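Local coordinates for tudor and KH domain-containing protein homolog (Bombyx mori, PDB 5VQH) that binds symmetrically dimethylated arginines of the Piwi proteins Siwi and Ago3 through its extended Tudor domain, taking part in primary piRNA biogenesis and transposon silencing in the germline, at residues D49-H54 and A132-L137; I23-S28 and I212-V217; E177-V182 and G221-G226; Q107-F112 and H125-L130. All blocks are in the same frame, centred on the assembly; numbering follows the deposited sequence.

Contact 1 (D49-H54 and A132-L137)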
# COMPACT_ATOMS: atom_id res chain seq x y z
N ASP A 49 3.07 -7.54 12.28
CA ASP A 49 2.16 -7.66 13.43
C ASP A 49 2.81 -7.24 14.75
O ASP A 49 2.22 -6.55 15.56
CB ASP A 49 1.66 -9.08 13.58
CG ASP A 49 0.66 -9.50 12.50
OD1 ASP A 49 0.23 -8.66 11.67
OD2 ASP A 49 0.30 -10.71 12.49
N ASP A 50 4.02 -7.70 14.99
CA ASP A 50 4.67 -7.43 16.26
C ASP A 50 5.04 -5.98 16.35
O ASP A 50 4.97 -5.38 17.44
CB ASP A 50 5.94 -8.27 16.39
CG ASP A 50 5.64 -9.73 16.61
OD1 ASP A 50 4.57 -9.97 17.21
OD2 ASP A 50 6.43 -10.61 16.17
N LEU A 51 5.47 -5.44 15.21
CA LEU A 51 5.85 -4.05 15.13
C LEU A 51 4.66 -3.10 15.36
O LEU A 51 4.80 -2.09 16.04
CB LEU A 51 6.53 -3.77 13.79
CG LEU A 51 6.98 -2.33 13.52
CD1 LEU A 51 7.92 -1.86 14.60
CD2 LEU A 51 7.65 -2.19 12.16
N VAL A 52 3.50 -3.42 14.83
CA VAL A 52 2.33 -2.58 15.02
C VAL A 52 1.96 -2.53 16.50
O VAL A 52 1.65 -1.49 17.02
CB VAL A 52 1.10 -3.08 14.23
CG1 VAL A 52 -0.14 -2.27 14.53
CG2 VAL A 52 1.36 -3.00 12.74
N ALA A 53 1.95 -3.69 17.13
CA ALA A 53 1.66 -3.82 18.55
C ALA A 53 2.65 -3.06 19.39
O ALA A 53 2.31 -2.40 20.35
CB ALA A 53 1.71 -5.28 18.96
N HIS A 54 3.91 -3.19 19.06
CA HIS A 54 4.92 -2.46 19.80
C HIS A 54 4.77 -0.93 19.62
O HIS A 54 4.74 -0.17 20.61
CB HIS A 54 6.29 -2.93 19.36
CG HIS A 54 7.40 -2.34 20.14
ND1 HIS A 54 8.71 -2.34 19.69
CD2 HIS A 54 7.42 -1.70 21.33
CE1 HIS A 54 9.48 -1.76 20.59
NE2 HIS A 54 8.72 -1.35 21.59
N ALA A 132 14.42 5.37 15.53
CA ALA A 132 15.21 4.83 14.43
C ALA A 132 15.22 3.30 14.31
O ALA A 132 15.29 2.77 13.21
CB ALA A 132 16.65 5.36 14.51
N ASP A 133 15.14 2.58 15.43
CA ASP A 133 15.14 1.12 15.35
C ASP A 133 13.86 0.55 14.70
O ASP A 133 13.84 -0.59 14.21
CB ASP A 133 15.35 0.49 16.73
CG ASP A 133 14.21 0.74 17.67
OD1 ASP A 133 13.84 1.91 17.81
OD2 ASP A 133 13.68 -0.22 18.27
N LEU A 134 12.80 1.35 14.68
CA LEU A 134 11.58 0.92 14.04
C LEU A 134 11.68 0.91 12.50
O LEU A 134 10.76 0.45 11.83
CB LEU A 134 10.46 1.79 14.49
CG LEU A 134 10.32 1.83 16.02
CD1 LEU A 134 9.33 2.91 16.38
CD2 LEU A 134 9.84 0.50 16.62
N LEU A 135 12.77 1.41 11.94
CA LEU A 135 12.98 1.32 10.50
C LEU A 135 13.57 -0.01 10.02
O LEU A 135 13.72 -0.24 8.80
CB LEU A 135 13.91 2.43 10.04
CG LEU A 135 13.40 3.84 10.21
CD1 LEU A 135 14.55 4.83 10.16
CD2 LEU A 135 12.42 4.12 9.10
N ARG A 136 13.95 -0.87 10.95
CA ARG A 136 14.66 -2.07 10.58
C ARG A 136 13.87 -2.94 9.63
O ARG A 136 14.39 -3.34 8.62
CB ARG A 136 15.00 -2.90 11.81
CG ARG A 136 16.15 -2.35 12.63
CD ARG A 136 16.30 -3.20 13.88
NE ARG A 136 17.15 -2.58 14.89
CZ ARG A 136 17.17 -2.92 16.18
NH1 ARG A 136 16.36 -3.88 16.64
NH2 ARG A 136 17.99 -2.29 17.02
N LEU A 137 12.63 -3.24 9.96
CA LEU A 137 11.86 -4.11 9.10
C LEU A 137 11.53 -3.44 7.75
O LEU A 137 11.15 -2.28 7.68
CB LEU A 137 10.61 -4.57 9.82
CG LEU A 137 9.61 -5.36 8.97
CD1 LEU A 137 10.19 -6.72 8.67
CD2 LEU A 137 8.28 -5.50 9.69

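Contact 2 (I23-S28 and I212-V217)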
# COMPACT_ATOMS: atom_id res chain seq x y z
N ILE A 23 4.06 -16.43 -6.68
CA ILE A 23 4.19 -16.37 -5.22
C ILE A 23 2.88 -16.03 -4.55
O ILE A 23 1.89 -15.73 -5.20
CB ILE A 23 5.25 -15.35 -4.77
CG1 ILE A 23 4.97 -13.98 -5.35
CG2 ILE A 23 6.62 -15.82 -5.21
CD1 ILE A 23 5.52 -12.89 -4.48
N GLU A 24 2.89 -16.11 -3.23
CA GLU A 24 1.72 -15.82 -2.47
C GLU A 24 1.81 -14.44 -1.80
O GLU A 24 2.86 -14.07 -1.23
CB GLU A 24 1.53 -16.90 -1.44
CG GLU A 24 0.33 -17.80 -1.66
CD GLU A 24 0.39 -18.99 -0.73
OE1 GLU A 24 -0.31 -18.97 0.33
OE2 GLU A 24 1.22 -19.91 -1.05
N VAL A 25 0.70 -13.70 -1.87
CA VAL A 25 0.62 -12.31 -1.42
C VAL A 25 -0.74 -12.06 -0.80
O VAL A 25 -1.67 -12.81 -1.07
CB VAL A 25 0.74 -11.33 -2.60
CG1 VAL A 25 2.04 -11.52 -3.35
CG2 VAL A 25 -0.41 -11.48 -3.58
N TYR A 26 -0.82 -11.05 0.06
CA TYR A 26 -2.11 -10.46 0.51
C TYR A 26 -2.21 -9.11 -0.19
O TYR A 26 -1.21 -8.39 -0.28
CB TYR A 26 -2.12 -10.20 2.00
CG TYR A 26 -1.82 -11.38 2.87
CD1 TYR A 26 -2.71 -12.45 2.97
CD2 TYR A 26 -0.66 -11.41 3.63
CE1 TYR A 26 -2.43 -13.56 3.77
CE2 TYR A 26 -0.38 -12.49 4.46
CZ TYR A 26 -1.26 -13.55 4.54
OH TYR A 26 -0.97 -14.60 5.37
N VAL A 27 -3.40 -8.78 -0.70
CA VAL A 27 -3.66 -7.43 -1.20
C VAL A 27 -4.02 -6.59 0.02
O VAL A 27 -4.92 -6.93 0.80
CB VAL A 27 -4.77 -7.42 -2.21
CG1 VAL A 27 -5.11 -6.00 -2.59
CG2 VAL A 27 -4.34 -8.22 -3.42
N SER A 28 -3.23 -5.57 0.24
CA SER A 28 -3.28 -4.87 1.50
C SER A 28 -3.99 -3.56 1.35
O SER A 28 -4.61 -3.10 2.28
CB SER A 28 -1.86 -4.67 2.08
OG SER A 28 -0.94 -4.17 1.14
N ILE A 212 0.82 -7.81 -12.55
CA ILE A 212 0.66 -9.16 -12.07
C ILE A 212 -0.73 -9.63 -12.35
O ILE A 212 -1.63 -8.83 -12.58
CB ILE A 212 0.83 -9.27 -10.57
CG1 ILE A 212 -0.29 -8.57 -9.86
CG2 ILE A 212 2.14 -8.66 -10.16
CD1 ILE A 212 -0.04 -8.50 -8.38
N LYS A 213 -0.90 -10.95 -12.29
CA LYS A 213 -2.20 -11.57 -12.31
C LYS A 213 -2.40 -12.25 -10.98
O LYS A 213 -1.47 -12.82 -10.42
CB LYS A 213 -2.32 -12.56 -13.46
CG LYS A 213 -2.29 -11.86 -14.81
CD LYS A 213 -2.59 -12.79 -15.97
CE LYS A 213 -2.42 -12.03 -17.28
NZ LYS A 213 -2.65 -12.82 -18.52
N LEU A 214 -3.62 -12.19 -10.47
CA LEU A 214 -3.88 -12.71 -9.18
C LEU A 214 -4.85 -13.87 -9.24
O LEU A 214 -5.87 -13.80 -9.93
CB LEU A 214 -4.47 -11.60 -8.33
CG LEU A 214 -3.52 -10.53 -7.83
CD1 LEU A 214 -4.34 -9.38 -7.28
CD2 LEU A 214 -2.66 -11.11 -6.73
N PHE A 215 -4.57 -14.92 -8.47
CA PHE A 215 -5.40 -16.11 -8.48
C PHE A 215 -5.79 -16.52 -7.07
O PHE A 215 -4.98 -16.51 -6.17
CB PHE A 215 -4.65 -17.23 -9.19
CG PHE A 215 -4.20 -16.86 -10.59
CD1 PHE A 215 -5.00 -17.14 -11.69
CD2 PHE A 215 -2.98 -16.26 -10.82
CE1 PHE A 215 -4.60 -16.83 -12.97
CE2 PHE A 215 -2.57 -15.93 -12.09
CZ PHE A 215 -3.38 -16.22 -13.17
N ASP A 216 -7.07 -16.83 -6.88
CA ASP A 216 -7.58 -17.38 -5.61
C ASP A 216 -7.60 -18.88 -5.81
O ASP A 216 -8.57 -19.41 -6.34
CB ASP A 216 -8.99 -16.85 -5.32
CG ASP A 216 -9.52 -17.23 -3.94
OD1 ASP A 216 -8.88 -18.06 -3.25
OD2 ASP A 216 -10.60 -16.69 -3.56
N VAL A 217 -6.51 -19.54 -5.41
CA VAL A 217 -6.28 -20.93 -5.75
C VAL A 217 -6.97 -21.82 -4.75
O VAL A 217 -7.04 -21.50 -3.59
CB VAL A 217 -4.78 -21.27 -5.78
CG1 VAL A 217 -4.54 -22.65 -6.38
CG2 VAL A 217 -4.03 -20.27 -6.63

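Contact 3 (E177-V182 and G221-G226)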
# COMPACT_ATOMS: atom_id res chain seq x y z
N GLU A 177 -12.04 -5.02 -5.19
CA GLU A 177 -11.79 -5.12 -3.76
C GLU A 177 -12.44 -6.36 -3.17
O GLU A 177 -11.98 -6.88 -2.16
CB GLU A 177 -12.25 -3.87 -3.02
CG GLU A 177 -11.54 -2.60 -3.44
CD GLU A 177 -11.87 -1.40 -2.55
OE1 GLU A 177 -12.31 -1.60 -1.41
OE2 GLU A 177 -11.68 -0.25 -2.97
N GLU A 178 -13.53 -6.82 -3.76
CA GLU A 178 -14.22 -8.00 -3.21
C GLU A 178 -13.43 -9.22 -3.62
O GLU A 178 -13.15 -10.07 -2.78
CB GLU A 178 -15.67 -8.12 -3.71
CG GLU A 178 -16.65 -7.16 -3.03
CD GLU A 178 -17.89 -6.81 -3.91
OE1 GLU A 178 -18.31 -7.62 -4.77
OE2 GLU A 178 -18.47 -5.70 -3.73
N LEU A 179 -13.06 -9.29 -4.89
CA LEU A 179 -12.37 -10.46 -5.40
C LEU A 179 -11.03 -10.68 -4.71
O LEU A 179 -10.67 -11.82 -4.41
CB LEU A 179 -12.13 -10.35 -6.91
CG LEU A 179 -13.37 -10.33 -7.79
CD1 LEU A 179 -13.01 -9.96 -9.21
CD2 LEU A 179 -14.05 -11.68 -7.72
N THR A 180 -10.29 -9.60 -4.44
CA THR A 180 -9.00 -9.69 -3.71
C THR A 180 -9.19 -9.76 -2.21
O THR A 180 -8.22 -10.05 -1.49
CB THR A 180 -8.07 -8.48 -3.98
OG1 THR A 180 -8.66 -7.27 -3.48
CG2 THR A 180 -7.77 -8.33 -5.48
N GLN A 181 -10.41 -9.49 -1.74
CA GLN A 181 -10.66 -9.38 -0.29
C GLN A 181 -9.60 -8.51 0.37
O GLN A 181 -8.96 -8.90 1.34
CB GLN A 181 -10.70 -10.75 0.38
CG GLN A 181 -11.67 -11.68 -0.32
CD GLN A 181 -12.11 -12.84 0.55
OE1 GLN A 181 -11.53 -13.14 1.58
NE2 GLN A 181 -13.18 -13.51 0.12
N VAL A 182 -9.41 -7.33 -0.20
CA VAL A 182 -8.45 -6.36 0.28
C VAL A 182 -8.54 -6.19 1.79
O VAL A 182 -9.61 -6.19 2.34
CB VAL A 182 -8.63 -5.00 -0.41
CG1 VAL A 182 -10.03 -4.43 -0.17
CG2 VAL A 182 -7.54 -4.03 0.04
N GLY A 221 -9.52 -25.49 -8.46
CA GLY A 221 -8.78 -24.76 -9.49
C GLY A 221 -8.58 -23.33 -9.10
O GLY A 221 -8.40 -23.03 -7.93
N GLU A 222 -8.63 -22.43 -10.07
CA GLU A 222 -8.25 -21.03 -9.86
C GLU A 222 -9.26 -20.00 -10.32
O GLU A 222 -9.77 -20.05 -11.45
CB GLU A 222 -6.97 -20.73 -10.62
CG GLU A 222 -5.73 -21.29 -9.98
CD GLU A 222 -4.61 -21.31 -10.98
OE1 GLU A 222 -4.81 -20.72 -12.07
OE2 GLU A 222 -3.56 -21.92 -10.69
N LEU A 223 -9.47 -19.02 -9.45
CA LEU A 223 -10.19 -17.83 -9.82
C LEU A 223 -9.17 -16.82 -10.29
O LEU A 223 -8.33 -16.40 -9.50
CB LEU A 223 -10.92 -17.29 -8.61
CG LEU A 223 -12.00 -16.26 -8.88
CD1 LEU A 223 -12.96 -16.15 -7.69
CD2 LEU A 223 -11.37 -14.92 -9.18
N ASP A 224 -9.25 -16.42 -11.56
CA ASP A 224 -8.38 -15.39 -12.10
C ASP A 224 -9.06 -14.03 -11.95
O ASP A 224 -10.02 -13.72 -12.65
CB ASP A 224 -8.15 -15.69 -13.57
CG ASP A 224 -7.28 -14.65 -14.25
OD1 ASP A 224 -7.31 -13.45 -13.85
OD2 ASP A 224 -6.57 -15.05 -15.21
N VAL A 225 -8.55 -13.20 -11.06
CA VAL A 225 -9.30 -12.01 -10.64
C VAL A 225 -9.56 -11.06 -11.81
O VAL A 225 -10.67 -10.60 -12.01
CB VAL A 225 -8.60 -11.29 -9.50
CG1 VAL A 225 -9.24 -9.92 -9.23
CG2 VAL A 225 -8.70 -12.14 -8.27
N GLY A 226 -8.56 -10.83 -12.61
CA GLY A 226 -8.72 -10.02 -13.79
C GLY A 226 -9.65 -10.65 -14.81
O GLY A 226 -10.31 -9.94 -15.56

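Contact 4 (Q107-F112 and H125-L130)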
# COMPACT_ATOMS: atom_id res chain seq x y z
N GLN A 107 -2.18 22.25 9.92
CA GLN A 107 -1.94 21.71 8.62
C GLN A 107 -2.30 20.26 8.68
O GLN A 107 -2.32 19.63 9.75
CB GLN A 107 -0.51 21.85 8.20
CG GLN A 107 -0.17 23.20 7.68
CD GLN A 107 0.51 24.03 8.70
OE1 GLN A 107 1.67 23.79 9.04
NE2 GLN A 107 -0.20 25.03 9.21
N VAL A 108 -2.59 19.72 7.51
CA VAL A 108 -2.97 18.34 7.39
C VAL A 108 -1.99 17.70 6.40
O VAL A 108 -1.61 18.29 5.37
CB VAL A 108 -4.46 18.21 7.03
CG1 VAL A 108 -4.79 18.94 5.75
CG2 VAL A 108 -4.85 16.76 6.87
N ALA A 109 -1.52 16.51 6.75
CA ALA A 109 -0.53 15.82 5.93
C ALA A 109 -1.17 14.64 5.22
O ALA A 109 -1.94 13.90 5.82
CB ALA A 109 0.60 15.35 6.79
N ASP A 110 -0.90 14.49 3.95
CA ASP A 110 -1.33 13.36 3.20
C ASP A 110 -0.24 12.36 3.48
O ASP A 110 0.88 12.58 3.04
CB ASP A 110 -1.37 13.73 1.72
CG ASP A 110 -1.65 12.55 0.82
OD1 ASP A 110 -1.93 11.45 1.34
OD2 ASP A 110 -1.55 12.73 -0.43
N VAL A 111 -0.56 11.29 4.21
CA VAL A 111 0.42 10.23 4.54
C VAL A 111 0.16 8.87 3.90
O VAL A 111 -0.97 8.45 3.72
CB VAL A 111 0.57 10.03 6.06
CG1 VAL A 111 0.89 11.36 6.72
CG2 VAL A 111 -0.66 9.44 6.68
N PHE A 112 1.24 8.22 3.50
CA PHE A 112 1.21 6.91 2.87
C PHE A 112 1.71 5.88 3.88
O PHE A 112 2.89 5.93 4.29
CB PHE A 112 2.12 6.96 1.69
CG PHE A 112 2.37 5.64 1.04
CD1 PHE A 112 1.41 5.06 0.22
CD2 PHE A 112 3.58 5.00 1.18
CE1 PHE A 112 1.67 3.86 -0.41
CE2 PHE A 112 3.83 3.80 0.53
CZ PHE A 112 2.89 3.24 -0.26
N HIS A 125 -0.52 17.67 13.76
CA HIS A 125 -0.41 17.75 15.22
C HIS A 125 -0.21 16.37 15.85
O HIS A 125 0.44 16.25 16.89
CB HIS A 125 -1.67 18.42 15.79
CG HIS A 125 -1.70 18.45 17.28
ND1 HIS A 125 -2.36 17.49 18.03
CD2 HIS A 125 -1.12 19.30 18.17
CE1 HIS A 125 -2.20 17.77 19.32
NE2 HIS A 125 -1.45 18.86 19.43
N GLU A 126 -0.76 15.32 15.25
CA GLU A 126 -0.78 14.03 15.90
C GLU A 126 0.27 13.06 15.35
O GLU A 126 0.27 11.90 15.73
CB GLU A 126 -2.19 13.42 15.82
CG GLU A 126 -2.71 13.12 14.41
CD GLU A 126 -4.16 12.70 14.40
OE1 GLU A 126 -4.46 11.62 14.98
OE2 GLU A 126 -5.00 13.45 13.83
N LEU A 127 1.15 13.52 14.47
CA LEU A 127 2.30 12.71 14.03
C LEU A 127 3.45 12.79 15.07
O LEU A 127 3.56 13.78 15.82
CB LEU A 127 2.82 13.17 12.66
CG LEU A 127 1.81 13.31 11.51
CD1 LEU A 127 2.45 14.02 10.32
CD2 LEU A 127 1.29 11.95 11.12
N CYS A 128 4.28 11.74 15.11
CA CYS A 128 5.40 11.70 16.01
C CYS A 128 6.64 11.33 15.26
O CYS A 128 6.54 10.76 14.18
CB CYS A 128 5.17 10.66 17.09
SG CYS A 128 3.98 11.18 18.33
N GLU A 129 7.80 11.64 15.82
CA GLU A 129 9.02 11.17 15.22
C GLU A 129 9.07 9.65 15.38
O GLU A 129 8.77 9.10 16.45
CB GLU A 129 10.25 11.79 15.89
CG GLU A 129 11.59 11.33 15.27
CD GLU A 129 12.56 10.64 16.25
OE1 GLU A 129 12.44 10.84 17.48
OE2 GLU A 129 13.46 9.89 15.79
N LEU A 130 9.47 8.99 14.31
CA LEU A 130 9.71 7.55 14.33
C LEU A 130 11.11 7.22 14.90
O LEU A 130 12.11 7.56 14.33
CB LEU A 130 9.53 6.95 12.92
CG LEU A 130 9.58 5.41 12.87
CD1 LEU A 130 8.44 4.76 13.68
CD2 LEU A 130 9.59 4.89 11.45

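Contact 1 (D49-H54 and A132-L137)
Leu-51, on the long helix 43-59 of the extended Tudor domain, meets Leu-134 and Leu-137 in the loop that follows the last short strand of the Tudor barrel. The backbones stay well apart: the nearest CA atoms, those of Leu-51 and Leu-134, are separated by 7.7 Å, and apolar side chains fill the interval between the helix and the 3-10 turn at 132-135. Leu-51 leaves the helix pointing toward the loop with CG opposite the backbone N (chi1 179°), which carries its fork outward. CD1 of Leu-51 touches CD2 of Leu-134 at 3.7 Å, while CD2 of Leu-51 lies between the carbonyl O of Leu-134 (4.1 Å) and CD2 of Leu-137 (4.2 Å). Both leucines of the loop lie at a slant to Leu-51, so the side chains of each pair touch through methyl ends and not along their length.

Neighbouring groups extend this packing. Leu-134 also lies on Met-55 and Tyr-59, farther along the same helix, and Leu-137 on Gln-44 and Gln-47. Arg-91 of strand 89-98 hydrogen-bonds the carbonyl oxygens of Leu-134 and Leu-137 through NH1 and NH2, tying the loop to the barrel, and it also touches Leu-51. At the exposed margin, the His-54 ring approaches Leu-134 at an angle, its ND1 lying 4.3 Å from CD2 of Leu-134.

Contact 2 (I23-S28 and I212-V217)
Val-25 and Val-27 of strand 23-30 face Leu-214 of strand 207-217 within the mixed sheet of the staphylococcal nuclease-like part of the extended Tudor domain. The two strands are not paired with each other; each is a partner of strand 187-198. Their nearest CA atoms, in Val-25 and Leu-214, are 9.0 Å apart, which leaves the layer between them to side chains.

The tight part is a fork set against two valines, all three residues buried. CD2 of Leu-214 meets CG2 of Val-25 at 3.9 Å, with the side chains roughly perpendicular, whereas CD1 of Leu-214 meets CG2 of Val-27 at 4.0 Å on a slant. Thr-180 touches both Val-27 and Leu-214 and so continues this apolar patch.

Packing between the strands is looser beyond this trio. Ile-212 starts toward strand 23-30, yet its side chain stays 5.7 Å from it and rests on Phe-36 and Ser-190. Glu-24 and Val-217, toward the solvent side, are exposed and make no contact across the gap. Tyr-26 points away from Leu-214 and meets Trp-185 edge-to-face. Farther along the strand, Ser-28 touches the bound dimethylarginine, and its OG hydrogen-bonds the carbonyl O of Tyr-116.

Contact 3 (E177-V182 and G221-G226)
The backbones of Leu-179 and Val-225 come close, CA to CA 6.3 Å, where the end of helix 170-179 approaches the junction of strand 222-224 with helix 225-231. Both side chains start toward the opposite segment and lie alongside one another, running opposite ways, so that the base of one lies beside the branches of the other. CB of Leu-179 sits 3.7 Å from CG1 of Val-225 and 4.1 Å from its CG2. Farther out, CD1 of Leu-179 lies 3.8 Å from the same CG1 and 3.7 Å from the carbonyl O of Val-225. Val-225 has CG1 opposite its backbone N (chi1 170°), and this is the branch that takes most of the leucine. Thr-180 adds a lighter touch through CG2, 4.3 Å from CG1 of Val-225, while its OG1 hydrogen-bonds the carbonyl O of Phe-176 one turn back. On the outer side, CD2 of Leu-179 only grazes CD2 of Leu-223 at 4.5 Å.

Leu-179 also packs on Val-228 and Leu-229, so it is held against helix 225-231. Both helix ends carry recognised signals: Gln-181, with phi 46°, closes the first in a Schellman motif, and Asp-224 is the N-cap of the second, its OD1 accepting from the backbone N of Ala-227. This is a helix C-terminus packed on a strand-to-helix junction, within the nuclease-like part of the extended Tudor domain.

Contact 4 (Q107-F112 and H125-L130)
This is a buried apolar contact inside the Tudor barrel, where Leu-127 reaches from the segment before strand 128-129 to strand 108-113. The evidence for an interior contact is burial: Ala-109, Val-111 and Leu-127 are all buried. They do not belong to paired strands, since the closest CA atoms, those of Ala-109 and Leu-127, are 9.1 Å apart, and the two segments are not neighbours in the five-stranded antiparallel sheet. Strand 108-113 is flanked there by 119-123 and 89-98, whereas the short, weakly bonded strand at about 128-129 lies at the far edge beside 78-82. The curl of the sheet therefore brings these segments face to face.

Ala-109 and Val-111, two residues apart on the strand, both point toward Leu-127, and Leu-127 points back. Leu-127 has CG beside its backbone N (chi1 -51°) and divides its methyls between them. CD1 of Leu-127 lies 4.2 Å from CB of Ala-109, the closer of the two approaches. Val-122 and Ala-81 also touch Leu-127, and Ala-92 touches Val-111, which adds three further strands to the same core. Nearer the ligand end of the strand, the contact thins to CG1 of Val-111 and CD2 of Leu-127, 4.5 Å apart.

In the fold
The four contacts divide between the two halves of the extended Tudor domain. Contact 4 lies within the Tudor barrel and contact 1 joins that barrel's trailing loop to helix 43-59, their centres about 18 Å apart. Contacts 2 and 3 belong to the nuclease-like half, with centres about 8 Å apart, sharing paired strands 207-217 and 222-224. Contacts 2 and 4, with centres about 31 Å apart, lie on opposite sides of the chain's centre. Along the chain, contact 4 nests within contact 1 and both within contact 2; contact 3 opens after 1 and 4 close, its segments alternating with contact 2's. The nuclease-like half thus comes from segments flanking the barrel, and the dimethylarginine pocket draws on both.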